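Local coordinates for uncharacterized protein YhfS (Escherichia coli, PDB 4J8L) that is of unknown function but carries covalently attached pyridoxal 5'-phosphate and may have cysteine synthase activity, at residues A[45-49]-A[217-221]; A[118-122]-A[148-152]; A[166-172]-A[187-193]; A[296-300]-A[356-361]. One frame throughout, in Å; residues are numbered along the deposited sequence.

Interaction 1: residues A[45-49]-A[217-221]; sequences GLNQP and RATLY
Arg217, on helix 210-219, reaches across to Leu46, Asn47 and Gln48 in the loop that enters helix 50-62. The contact lies at the surface of the larger domain, whose architecture is that of the fold-type I (aminotransferase-like) pyridoxal-phosphate enzymes. Three kinds of interaction hold it. The first is charge against backbone carbonyls: Arg217 NH2 donates to Leu46 O at 3.0 Å and to Asn47 O at 3.2 Å, both weak bonds, the latter oxygen lying in the guanidinium plane. A long side chain bent at chi2 (-71°) and again at chi3 delivers NH2 to this edge, while NH1 is bonded to Gln226. The second is stacking. The amide of Gln48 lies almost parallel to the guanidinium, 9° between planes, with Gln48 NE2 3.6 Å from Arg217 NH1 and over the centre of the group; Glu56 accepts a bond from the same NE2 and so steadies the amide. An alanine in place of Arg217 is likely to leave both carbonyls without this donor and the Gln48 amide without its stacking partner. The third involves Asn47, whose backbone is in the left-handed helical region, a conformation asparagine tolerates well. Its ND2 donates nearly straight (173°) to Tyr221 O at 3.3 Å, in the plane of its own amide but from above the carbonyl plane of Tyr221. A water completes the bridge, accepting from Asn47 ND2 at 3.2 Å and donating to Arg217 O at 2.8 Å.

Interaction 2: residues A[118-122]-A[148-152]; sequences VDFND and QDSYV
An asparagine-centred hydrogen-bond cluster beside an aromatic pair joins two helix-entry loops, with Asn121 and Phe120 meeting residues 149-151. One loop follows the edge strand 114-118, the other leads to helix 153-162, in the larger domain. The first forms a type I turn from Asp119 to Asp122, reinforced by an Asx turn in which Asp119 OD1 accepts from Asn121 N. Asparagine suits its place because its amide both accepts and donates: Asn121 OD1 takes Ser150 N at 3.0 Å, nearly straight (169°) though from above the carbonyl plane, and more weakly Tyr151 N at 3.1 Å. Asn121 ND2 gives a bond in its amide plane to Asp149 OD1 at 2.9 Å. A leucine in its place would probably leave the N-H of Ser150 without this acceptor and Asp149 OD1 with one donor fewer. Tyr151 CG, between its backbone N and carbonyl carbon (chi1 64°), sets the ring beside Phe120, which turns its edge to the tyrosine face, centroids 5.6 Å apart and planes at 71°, while Phe120 CB sits over that same ring in a CH-pi contact. Tyr151 OH is bonded to the carbonyl of Gln141, and Asp149 OD1 also accepts from His96 and Gln146. Asp119 OD1, reached weakly by the same ND2, lies 5.0 Å from Asp149 OD1; the donor between these acidic oxygens probably eases their repulsion, and its bonds fix which way round the amide sits.

Interaction 3: residues A[166-172]-A[187-193]; sequences PALTDDN and ANVSTFS
Leu168, Thr169 and Asp170 pair in parallel with Val189, Ser190 and Thr191, the strand axes 4.9 Å apart and inclined by 24°; Thr169 N bonds Val189 O, and Asp171 N bonds Thr191 O. Just before strand 189-193, Asn188 imitates a backbone acceptor, its OD1 taking Ala167 N at 2.9 Å. Leu168 CD1 lies 3.9 Å from both Val189 CG2 and Thr191 CG2, an apolar patch that Leu168 and Thr191 extend to helix 74-86. Thr191 OG1, between its backbone N and carbonyl carbon (chi1 63°), donates to Thr169 O. These neighbours stand within the seven-stranded mixed sheet of the fold-type I PLP domain, and Asp170 OD2 lies close to N1 of the PLP-lysine at position 196, as the conserved aspartate does in that family. Asn172 ND2 holds Asp170 OD1 at 2.8 Å from above the carboxylate plane, while Asn172 OD1 accepts Ser193 N at 2.7 Å, almost straight at 176°. Asp171, a carboxylate among hydroxyls, is buried: Thr169 OG1 and Ser190 OG each donate to Asp171 OD2 at 2.7 Å, from opposite faces of its plane, and His142 and Gly182 serve Asp171 OD1.

Interaction 4: residues A[296-300]-A[356-361]; sequences EAQKR and ESIASI
Glu296 and Arg300 lie against Ser357, Ser360 and Glu356 where helix 290-299 meets the chain's last helix, 347-360, in the smaller, C-terminal domain of this two-domain protein. A salt-bridge network of Glu296, Lys299, Arg300 and Glu356 runs over the junction. Arg300, extended from CG to NE, crosses Glu356 obliquely, and one guanidinium face is covered by Glu356 O, offset toward the rim. Glu356 OE1 sits at the guanidinium edge, in plane, but 3.7 Å from Arg300 NE; this is a long ion pair between groups whose planes are 70° apart, and OE1 has a second cation in Arg352. The grip is firmer within residues 296-300, at the end of helix 290-299. Bending at chi2 (-58°) turns the Glu296 carboxylate back to the edge of the Arg300 guanidinium, so that Glu296 OE1 receives Arg300 NH1 at 3.0 Å through its anti lone pair, in the guanidinium plane. The same NH1 also reaches Glu296 O at 3.0 Å, from above that carbonyl's plane. Glu296 OE2 meets Lys299 NZ weakly at 3.3 Å. Across the helices, Ser360 OG adds a weak bond to Glu296 OE1, also 3.3 Å, so a short hydroxyl side chain joins the charged cluster. Ser357 suits close approach for a different reason, being small: its CB comes 3.6 Å from Glu296 CB, and its hydroxyl is bonded to Ile353 O within its own helix. At the chain's end, Ile361 CG2 rests 4.1 Å from Glu296 CG.

In the fold
From the N terminus, interaction 1 opens first: residues 45-49 wait until 217-221 for their partner, so its long loop takes in all seven strands of the sheet of the larger domain. Interactions 2 and 3 both fall within that span, one after the other. Interaction 2 links the exit of edge strand 114-118 to the entry of helix 153-162, and interaction 3 pairs two strands of the sheet; their centres are about 17 Å apart. Interaction 4 opens only after interaction 1 has closed and joins two helices of the C-terminal domain, its centre about 51 Å from that of interaction 1. No two of the loops cross, and none of the contacts touches another.

Interaction 1: residues A[45-49]-A[217-221]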
loop_
_atom_site.group_PDB
_atom_site.type_symbol
_atom_site.label_atom_id
_atom_site.label_comp_id
_atom_site.label_asym_id
_atom_site.label_seq_id
_atom_site.Cartn_x
_atom_site.Cartn_y
_atom_site.Cartn_z
ATOM N N GLY A 45 -3.284 -29.309 -14.266
ATOM C CA GLY A 45 -3.656 -29.439 -12.870
ATOM C C GLY A 45 -3.587 -28.126 -12.112
ATOM O O GLY A 45 -4.221 -27.984 -11.060
ATOM N N LEU A 46 -2.822 -27.172 -12.644
ATOM C CA LEU A 46 -2.648 -25.867 -11.991
ATOM C C LEU A 46 -3.296 -24.701 -12.739
ATOM O O LEU A 46 -3.706 -23.724 -12.113
ATOM C CB LEU A 46 -1.166 -25.542 -11.795
ATOM C CG LEU A 46 -0.328 -26.481 -10.927
ATOM C CD1 LEU A 46 1.108 -25.949 -10.823
ATOM C CD2 LEU A 46 -0.957 -26.626 -9.562
ATOM N N ASN A 47 -3.358 -24.804 -14.067
ATOM C CA ASN A 47 -3.783 -23.713 -14.939
ATOM C C ASN A 47 -2.983 -22.444 -14.675
ATOM O O ASN A 47 -3.532 -21.337 -14.704
ATOM C CB ASN A 47 -5.275 -23.420 -14.792
ATOM C CG ASN A 47 -5.866 -22.753 -16.029
ATOM O OD1 ASN A 47 -5.579 -23.148 -17.161
ATOM N ND2 ASN A 47 -6.718 -21.759 -15.813
ATOM N N GLN A 48 -1.694 -22.616 -14.395
ATOM C CA GLN A 48 -0.770 -21.504 -14.174
ATOM C C GLN A 48 0.623 -22.122 -14.130
ATOM O O GLN A 48 0.756 -23.334 -14.072
ATOM C CB GLN A 48 -1.059 -20.796 -12.840
ATOM C CG GLN A 48 -0.915 -21.723 -11.647
ATOM C CD GLN A 48 -1.072 -21.047 -10.289
ATOM O OE1 GLN A 48 -1.314 -21.724 -9.284
ATOM N NE2 GLN A 48 -0.932 -19.721 -10.247
ATOM N N PRO A 49 1.665 -21.294 -14.168
ATOM C CA PRO A 49 3.021 -21.852 -14.053
ATOM C C PRO A 49 3.282 -22.509 -12.715
ATOM O O PRO A 49 2.752 -22.080 -11.682
ATOM C CB PRO A 49 3.912 -20.608 -14.222
ATOM C CG PRO A 49 3.113 -19.726 -15.124
ATOM C CD PRO A 49 1.688 -19.896 -14.643
ATOM N N ARG A 217 -9.068 -18.034 -7.897
ATOM C CA ARG A 217 -8.373 -18.863 -8.883
ATOM C C ARG A 217 -9.333 -19.486 -9.903
ATOM O O ARG A 217 -8.992 -19.621 -11.083
ATOM C CB ARG A 217 -7.517 -19.936 -8.201
ATOM C CG ARG A 217 -6.246 -19.386 -7.549
ATOM C CD ARG A 217 -5.200 -18.946 -8.602
ATOM N NE ARG A 217 -5.005 -19.989 -9.605
ATOM C CZ ARG A 217 -4.565 -19.780 -10.842
ATOM N NH1 ARG A 217 -4.231 -18.558 -11.240
ATOM N NH2 ARG A 217 -4.453 -20.803 -11.681
ATOM N N ALA A 218 -10.541 -19.822 -9.458
ATOM C CA ALA A 218 -11.533 -20.435 -10.339
ATOM C C ALA A 218 -11.970 -19.518 -11.485
ATOM O O ALA A 218 -12.450 -20.005 -12.509
ATOM C CB ALA A 218 -12.753 -20.926 -9.534
ATOM N N THR A 219 -11.801 -18.202 -11.315
ATOM C CA THR A 219 -12.196 -17.237 -12.344
ATOM C C THR A 219 -11.082 -16.966 -13.336
ATOM O O THR A 219 -11.305 -16.338 -14.371
ATOM C CB THR A 219 -12.618 -15.870 -11.742
ATOM O OG1 THR A 219 -11.470 -15.213 -11.187
ATOM C CG2 THR A 219 -13.673 -16.071 -10.674
ATOM N N LEU A 220 -9.878 -17.432 -13.017
ATOM C CA LEU A 220 -8.698 -17.122 -13.830
ATOM C C LEU A 220 -8.503 -18.189 -14.914
ATOM O O LEU A 220 -7.531 -18.936 -14.908
ATOM C CB LEU A 220 -7.460 -17.000 -12.940
ATOM C CG LEU A 220 -7.598 -15.947 -11.831
ATOM C CD1 LEU A 220 -6.283 -15.759 -11.098
ATOM C CD2 LEU A 220 -8.094 -14.608 -12.390
ATOM N N TYR A 221 -9.459 -18.256 -15.836
ATOM C CA TYR A 221 -9.482 -19.307 -16.852
ATOM C C TYR A 221 -8.423 -19.162 -17.941
ATOM O O TYR A 221 -7.886 -20.158 -18.420
ATOM C CB TYR A 221 -10.846 -19.345 -17.544
ATOM C CG TYR A 221 -12.014 -19.748 -16.665
ATOM C CD1 TYR A 221 -12.261 -21.089 -16.374
ATOM C CD2 TYR A 221 -12.890 -18.793 -16.152
ATOM C CE1 TYR A 221 -13.340 -21.465 -15.583
ATOM C CE2 TYR A 221 -13.967 -19.160 -15.356
ATOM C CZ TYR A 221 -14.184 -20.499 -15.074
ATOM O OH TYR A 221 -15.254 -20.879 -14.286
HETATM O O HOH W 1 -7.789 -21.516 -12.805
#

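Interaction 2: residues A[118-122]-A[148-152]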
loop_
_atom_site.group_PDB
_atom_site.type_symbol
_atom_site.label_atom_id
_atom_site.label_comp_id
_atom_site.label_asym_id
_atom_site.label_seq_id
_atom_site.Cartn_x
_atom_site.Cartn_y
_atom_site.Cartn_z
ATOM N N VAL A 118 -19.664 4.205 7.813
ATOM C CA VAL A 118 -19.572 4.478 9.243
ATOM C C VAL A 118 -18.146 4.930 9.568
ATOM O O VAL A 118 -17.201 4.583 8.858
ATOM C CB VAL A 118 -19.954 3.236 10.086
ATOM C CG1 VAL A 118 -18.938 2.119 9.877
ATOM C CG2 VAL A 118 -20.074 3.597 11.567
ATOM N N ASP A 119 -17.994 5.724 10.623
ATOM C CA ASP A 119 -16.676 6.199 11.043
ATOM C C ASP A 119 -15.910 5.078 11.755
ATOM O O ASP A 119 -16.223 4.749 12.895
ATOM C CB ASP A 119 -16.857 7.393 11.989
ATOM C CG ASP A 119 -15.574 8.176 12.212
ATOM O OD1 ASP A 119 -14.503 7.717 11.778
ATOM O OD2 ASP A 119 -15.644 9.259 12.837
ATOM N N PHE A 120 -14.907 4.497 11.097
ATOM C CA PHE A 120 -14.118 3.422 11.710
ATOM C C PHE A 120 -13.361 3.908 12.947
ATOM O O PHE A 120 -12.842 3.104 13.721
ATOM C CB PHE A 120 -13.107 2.826 10.720
ATOM C CG PHE A 120 -13.715 1.978 9.634
ATOM C CD1 PHE A 120 -15.087 1.793 9.539
ATOM C CD2 PHE A 120 -12.888 1.348 8.707
ATOM C CE1 PHE A 120 -15.630 1.008 8.529
ATOM C CE2 PHE A 120 -13.421 0.563 7.699
ATOM C CZ PHE A 120 -14.791 0.391 7.607
ATOM N N ASN A 121 -13.282 5.224 13.122
ATOM C CA ASN A 121 -12.588 5.799 14.267
ATOM C C ASN A 121 -13.438 5.699 15.527
ATOM O O ASN A 121 -12.967 5.975 16.630
ATOM C CB ASN A 121 -12.213 7.260 14.000
ATOM C CG ASN A 121 -11.187 7.407 12.895
ATOM O OD1 ASN A 121 -10.136 6.761 12.914
ATOM N ND2 ASN A 121 -11.489 8.257 11.919
ATOM N N ASP A 122 -14.698 5.311 15.345
ATOM C CA ASP A 122 -15.633 5.128 16.449
ATOM C C ASP A 122 -16.081 3.675 16.435
ATOM O O ASP A 122 -17.011 3.317 15.713
ATOM C CB ASP A 122 -16.842 6.052 16.259
ATOM C CG ASP A 122 -17.825 6.003 17.423
ATOM O OD1 ASP A 122 -17.723 5.105 18.285
ATOM O OD2 ASP A 122 -18.722 6.873 17.463
ATOM N N GLN A 148 -7.185 12.890 10.056
ATOM C CA GLN A 148 -7.776 12.574 11.351
ATOM C C GLN A 148 -7.958 11.080 11.626
ATOM O O GLN A 148 -8.329 10.708 12.738
ATOM C CB GLN A 148 -9.127 13.274 11.508
ATOM C CG GLN A 148 -10.163 12.841 10.486
ATOM C CD GLN A 148 -10.246 13.790 9.303
ATOM O OE1 GLN A 148 -9.224 14.175 8.725
ATOM N NE2 GLN A 148 -11.468 14.186 8.946
ATOM N N ASP A 149 -7.717 10.227 10.631
ATOM C CA ASP A 149 -7.907 8.790 10.830
ATOM C C ASP A 149 -6.837 8.198 11.745
ATOM O O ASP A 149 -5.635 8.299 11.472
ATOM C CB ASP A 149 -7.941 8.037 9.500
ATOM C CG ASP A 149 -9.237 8.247 8.739
ATOM O OD1 ASP A 149 -10.216 8.763 9.336
ATOM O OD2 ASP A 149 -9.273 7.891 7.541
ATOM N N SER A 150 -7.285 7.563 12.822
ATOM C CA SER A 150 -6.385 7.091 13.864
ATOM C C SER A 150 -6.697 5.666 14.273
ATOM O O SER A 150 -6.106 5.148 15.212
ATOM C CB SER A 150 -6.501 7.988 15.098
ATOM O OG SER A 150 -7.807 7.920 15.649
ATOM N N TYR A 151 -7.627 5.029 13.575
ATOM C CA TYR A 151 -8.037 3.695 13.980
ATOM C C TYR A 151 -6.928 2.654 13.874
ATOM O O TYR A 151 -6.034 2.761 13.030
ATOM C CB TYR A 151 -9.298 3.247 13.242
ATOM C CG TYR A 151 -9.203 3.075 11.733
ATOM C CD1 TYR A 151 -9.730 4.030 10.876
ATOM C CD2 TYR A 151 -8.648 1.931 11.171
ATOM C CE1 TYR A 151 -9.691 3.867 9.509
ATOM C CE2 TYR A 151 -8.600 1.758 9.795
ATOM C CZ TYR A 151 -9.127 2.731 8.971
ATOM O OH TYR A 151 -9.096 2.572 7.602
ATOM N N VAL A 152 -6.988 1.669 14.764
ATOM C CA VAL A 152 -6.065 0.539 14.744
ATOM C C VAL A 152 -6.659 -0.544 13.862
ATOM O O VAL A 152 -7.766 -1.021 14.127
ATOM C CB VAL A 152 -5.850 -0.017 16.164
ATOM C CG1 VAL A 152 -4.988 -1.275 16.118
ATOM C CG2 VAL A 152 -5.225 1.045 17.055
#

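Interaction 3: residues A[166-172]-A[187-193]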
loop_
_atom_site.group_PDB
_atom_site.type_symbol
_atom_site.label_atom_id
_atom_site.label_comp_id
_atom_site.label_asym_id
_atom_site.label_seq_id
_atom_site.Cartn_x
_atom_site.Cartn_y
_atom_site.Cartn_z
ATOM N N PRO A 166 -17.358 -10.600 6.603
ATOM C CA PRO A 166 -16.090 -10.855 5.907
ATOM C C PRO A 166 -15.397 -9.542 5.578
ATOM O O PRO A 166 -16.068 -8.591 5.164
ATOM C CB PRO A 166 -16.529 -11.551 4.619
ATOM C CG PRO A 166 -17.862 -12.145 4.938
ATOM C CD PRO A 166 -18.508 -11.174 5.883
ATOM N N ALA A 167 -14.082 -9.482 5.764
ATOM C CA ALA A 167 -13.362 -8.230 5.593
ATOM C C ALA A 167 -12.173 -8.361 4.654
ATOM O O ALA A 167 -11.378 -9.299 4.756
ATOM C CB ALA A 167 -12.911 -7.684 6.939
ATOM N N LEU A 168 -12.064 -7.400 3.743
ATOM C CA LEU A 168 -10.907 -7.291 2.863
ATOM C C LEU A 168 -10.114 -6.055 3.247
ATOM O O LEU A 168 -10.694 -5.001 3.497
ATOM C CB LEU A 168 -11.376 -7.158 1.417
ATOM C CG LEU A 168 -10.335 -6.937 0.320
ATOM C CD1 LEU A 168 -10.824 -7.602 -0.948
ATOM C CD2 LEU A 168 -10.075 -5.443 0.069
ATOM N N THR A 169 -8.790 -6.169 3.283
ATOM C CA THR A 169 -7.975 -4.984 3.494
ATOM C C THR A 169 -7.230 -4.570 2.233
ATOM O O THR A 169 -6.740 -5.400 1.465
ATOM C CB THR A 169 -6.971 -5.150 4.649
ATOM O OG1 THR A 169 -6.194 -6.337 4.442
ATOM C CG2 THR A 169 -7.707 -5.240 5.982
ATOM N N ASP A 170 -7.165 -3.257 2.046
ATOM C CA ASP A 170 -6.366 -2.616 1.014
ATOM C C ASP A 170 -5.077 -2.217 1.717
ATOM O O ASP A 170 -5.041 -1.241 2.458
ATOM C CB ASP A 170 -7.137 -1.378 0.525
ATOM C CG ASP A 170 -6.342 -0.507 -0.449
ATOM O OD1 ASP A 170 -5.124 -0.705 -0.626
ATOM O OD2 ASP A 170 -6.952 0.415 -1.026
ATOM N N ASP A 171 -4.012 -2.976 1.480
ATOM C CA ASP A 171 -2.768 -2.821 2.237
ATOM C C ASP A 171 -1.692 -2.065 1.467
ATOM O O ASP A 171 -0.532 -2.041 1.893
ATOM C CB ASP A 171 -2.220 -4.197 2.654
ATOM C CG ASP A 171 -3.115 -4.902 3.660
ATOM O OD1 ASP A 171 -3.071 -4.531 4.848
ATOM O OD2 ASP A 171 -3.859 -5.830 3.262
ATOM N N ASN A 172 -2.060 -1.463 0.338
ATOM C CA ASN A 172 -1.080 -0.728 -0.462
ATOM C C ASN A 172 -0.324 0.322 0.325
ATOM O O ASN A 172 -0.925 1.084 1.087
ATOM C CB ASN A 172 -1.731 -0.090 -1.686
ATOM C CG ASN A 172 -2.147 -1.125 -2.697
ATOM O OD1 ASN A 172 -1.298 -1.698 -3.379
ATOM N ND2 ASN A 172 -3.449 -1.405 -2.771
ATOM N N ALA A 187 -8.141 -9.936 8.915
ATOM C CA ALA A 187 -8.846 -9.863 7.637
ATOM C C ALA A 187 -8.944 -11.226 6.963
ATOM O O ALA A 187 -8.064 -12.087 7.123
ATOM C CB ALA A 187 -8.160 -8.862 6.695
ATOM N N ASN A 188 -10.006 -11.422 6.195
ATOM C CA ASN A 188 -10.131 -12.641 5.412
ATOM C C ASN A 188 -9.170 -12.661 4.235
ATOM O O ASN A 188 -8.643 -13.706 3.902
ATOM C CB ASN A 188 -11.567 -12.864 4.969
ATOM C CG ASN A 188 -12.491 -13.002 6.142
ATOM O OD1 ASN A 188 -13.082 -12.024 6.593
ATOM N ND2 ASN A 188 -12.571 -14.209 6.690
ATOM N N VAL A 189 -8.947 -11.504 3.614
ATOM C CA VAL A 189 -7.880 -11.370 2.622
ATOM C C VAL A 189 -7.258 -9.988 2.668
ATOM O O VAL A 189 -7.956 -8.987 2.903
ATOM C CB VAL A 189 -8.349 -11.622 1.159
ATOM C CG1 VAL A 189 -8.551 -13.114 0.882
ATOM C CG2 VAL A 189 -9.609 -10.823 0.838
ATOM N N SER A 190 -5.943 -9.962 2.461
ATOM C CA SER A 190 -5.183 -8.747 2.178
ATOM C C SER A 190 -5.044 -8.570 0.678
ATOM O O SER A 190 -5.070 -9.544 -0.070
ATOM C CB SER A 190 -3.775 -8.850 2.769
ATOM O OG SER A 190 -3.723 -8.422 4.118
ATOM N N THR A 191 -4.880 -7.327 0.230
ATOM C CA THR A 191 -4.602 -7.086 -1.178
ATOM C C THR A 191 -3.508 -6.036 -1.308
ATOM O O THR A 191 -3.426 -5.113 -0.501
ATOM C CB THR A 191 -5.839 -6.569 -1.943
ATOM O OG1 THR A 191 -6.238 -5.301 -1.407
ATOM C CG2 THR A 191 -6.995 -7.539 -1.874
ATOM N N PHE A 192 -2.673 -6.176 -2.326
ATOM C CA PHE A 192 -1.663 -5.155 -2.601
ATOM C C PHE A 192 -1.063 -5.246 -3.989
ATOM O O PHE A 192 -0.966 -6.331 -4.558
ATOM C CB PHE A 192 -0.536 -5.171 -1.554
ATOM C CG PHE A 192 0.091 -6.520 -1.324
ATOM C CD1 PHE A 192 -0.421 -7.378 -0.357
ATOM C CD2 PHE A 192 1.233 -6.910 -2.029
ATOM C CE1 PHE A 192 0.166 -8.614 -0.114
ATOM C CE2 PHE A 192 1.827 -8.153 -1.793
ATOM C CZ PHE A 192 1.294 -9.002 -0.835
ATOM N N SER A 193 -0.651 -4.092 -4.515
ATOM C CA SER A 193 0.177 -4.026 -5.716
ATOM C C SER A 193 1.597 -4.522 -5.449
ATOM O O SER A 193 2.233 -4.109 -4.485
ATOM C CB SER A 193 0.251 -2.577 -6.218
ATOM O OG SER A 193 1.261 -2.436 -7.204
HETATM O O HOH W 2 1.731 -2.332 -1.967
#

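Interaction 4: residues A[296-300]-A[356-361]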
loop_
_atom_site.group_PDB
_atom_site.type_symbol
_atom_site.label_atom_id
_atom_site.label_comp_id
_atom_site.label_asym_id
_atom_site.label_seq_id
_atom_site.Cartn_x
_atom_site.Cartn_y
_atom_site.Cartn_z
ATOM N N GLU A 296 11.532 24.115 -9.459
ATOM C CA GLU A 296 12.978 24.180 -9.259
ATOM C C GLU A 296 13.545 22.854 -8.747
ATOM O O GLU A 296 14.676 22.490 -9.077
ATOM C CB GLU A 296 13.350 25.312 -8.303
ATOM C CG GLU A 296 13.028 26.712 -8.842
ATOM C CD GLU A 296 13.714 27.011 -10.167
ATOM O OE1 GLU A 296 14.829 26.493 -10.402
ATOM O OE2 GLU A 296 13.140 27.770 -10.977
ATOM N N ALA A 297 12.770 22.126 -7.944
ATOM C CA ALA A 297 13.269 20.865 -7.387
ATOM C C ALA A 297 13.454 19.819 -8.475
ATOM O O ALA A 297 14.405 19.035 -8.432
ATOM C CB ALA A 297 12.332 20.342 -6.293
ATOM N N GLN A 298 12.559 19.818 -9.460
ATOM C CA GLN A 298 12.644 18.843 -10.544
ATOM C C GLN A 298 13.951 19.042 -11.312
ATOM O O GLN A 298 14.575 18.071 -11.759
ATOM C CB GLN A 298 11.433 18.953 -11.484
ATOM C CG GLN A 298 11.416 17.915 -12.619
ATOM C CD GLN A 298 12.338 18.271 -13.789
ATOM O OE1 GLN A 298 12.566 19.448 -14.104
ATOM N NE2 GLN A 298 12.878 17.250 -14.431
ATOM N N LYS A 299 14.368 20.301 -11.471
ATOM C CA LYS A 299 15.595 20.585 -12.212
ATOM C C LYS A 299 16.798 20.028 -11.463
ATOM O O LYS A 299 17.825 19.693 -12.062
ATOM C CB LYS A 299 15.774 22.096 -12.410
ATOM C CG LYS A 299 14.677 22.748 -13.236
ATOM C CD LYS A 299 14.855 24.269 -13.265
ATOM C CE LYS A 299 13.725 24.939 -14.024
ATOM N NZ LYS A 299 13.821 26.427 -13.945
ATOM N N ARG A 300 16.657 19.937 -10.147
ATOM C CA ARG A 300 17.738 19.481 -9.285
ATOM C C ARG A 300 17.583 18.007 -8.893
ATOM O O ARG A 300 18.133 17.551 -7.887
ATOM C CB ARG A 300 17.836 20.397 -8.066
ATOM C CG ARG A 300 18.282 21.792 -8.455
ATOM C CD ARG A 300 18.097 22.793 -7.340
ATOM N NE ARG A 300 18.631 24.087 -7.729
ATOM C CZ ARG A 300 17.976 24.972 -8.471
ATOM N NH1 ARG A 300 16.745 24.704 -8.899
ATOM N NH2 ARG A 300 18.551 26.125 -8.779
ATOM N N GLU A 356 18.262 24.778 -2.276
ATOM C CA GLU A 356 18.676 25.289 -3.577
ATOM C C GLU A 356 17.476 25.750 -4.405
ATOM O O GLU A 356 17.547 26.766 -5.104
ATOM C CB GLU A 356 19.483 24.237 -4.334
ATOM C CG GLU A 356 20.858 23.952 -3.739
ATOM C CD GLU A 356 21.602 22.888 -4.519
ATOM O OE1 GLU A 356 21.036 22.373 -5.504
ATOM O OE2 GLU A 356 22.753 22.576 -4.161
ATOM N N SER A 357 16.379 25.001 -4.318
ATOM C CA SER A 357 15.161 25.338 -5.047
ATOM C C SER A 357 14.570 26.651 -4.544
ATOM O O SER A 357 14.216 27.528 -5.340
ATOM C CB SER A 357 14.140 24.207 -4.937
ATOM O OG SER A 357 14.675 23.015 -5.489
ATOM N N ILE A 358 14.471 26.789 -3.224
ATOM C CA ILE A 358 13.980 28.029 -2.616
ATOM C C ILE A 358 14.847 29.237 -2.981
ATOM O O ILE A 358 14.339 30.344 -3.243
ATOM C CB ILE A 358 13.880 27.888 -1.079
ATOM C CG1 ILE A 358 12.774 26.897 -0.723
ATOM C CG2 ILE A 358 13.630 29.247 -0.413
ATOM C CD1 ILE A 358 12.834 26.396 0.702
ATOM N N ALA A 359 16.159 29.030 -3.016
ATOM C CA ALA A 359 17.078 30.113 -3.334
ATOM C C ALA A 359 16.952 30.556 -4.791
ATOM O O ALA A 359 17.361 31.657 -5.149
ATOM C CB ALA A 359 18.517 29.700 -3.024
ATOM N N SER A 360 16.368 29.700 -5.621
ATOM C CA SER A 360 16.379 29.898 -7.065
ATOM C C SER A 360 15.052 30.391 -7.634
ATOM O O SER A 360 14.966 30.709 -8.820
ATOM C CB SER A 360 16.781 28.598 -7.763
ATOM O OG SER A 360 16.828 28.765 -9.169
ATOM N N ILE A 361 14.021 30.453 -6.799
ATOM C CA ILE A 361 12.706 30.893 -7.267
ATOM C C ILE A 361 12.716 32.376 -7.631
ATOM O O ILE A 361 11.896 32.831 -8.430
ATOM C CB ILE A 361 11.592 30.634 -6.228
ATOM C CG1 ILE A 361 11.828 31.463 -4.966
ATOM C CG2 ILE A 361 11.497 29.154 -5.890
ATOM C CD1 ILE A 361 10.778 31.245 -3.901
ATOM O OXT ILE A 361 13.546 33.147 -7.141
#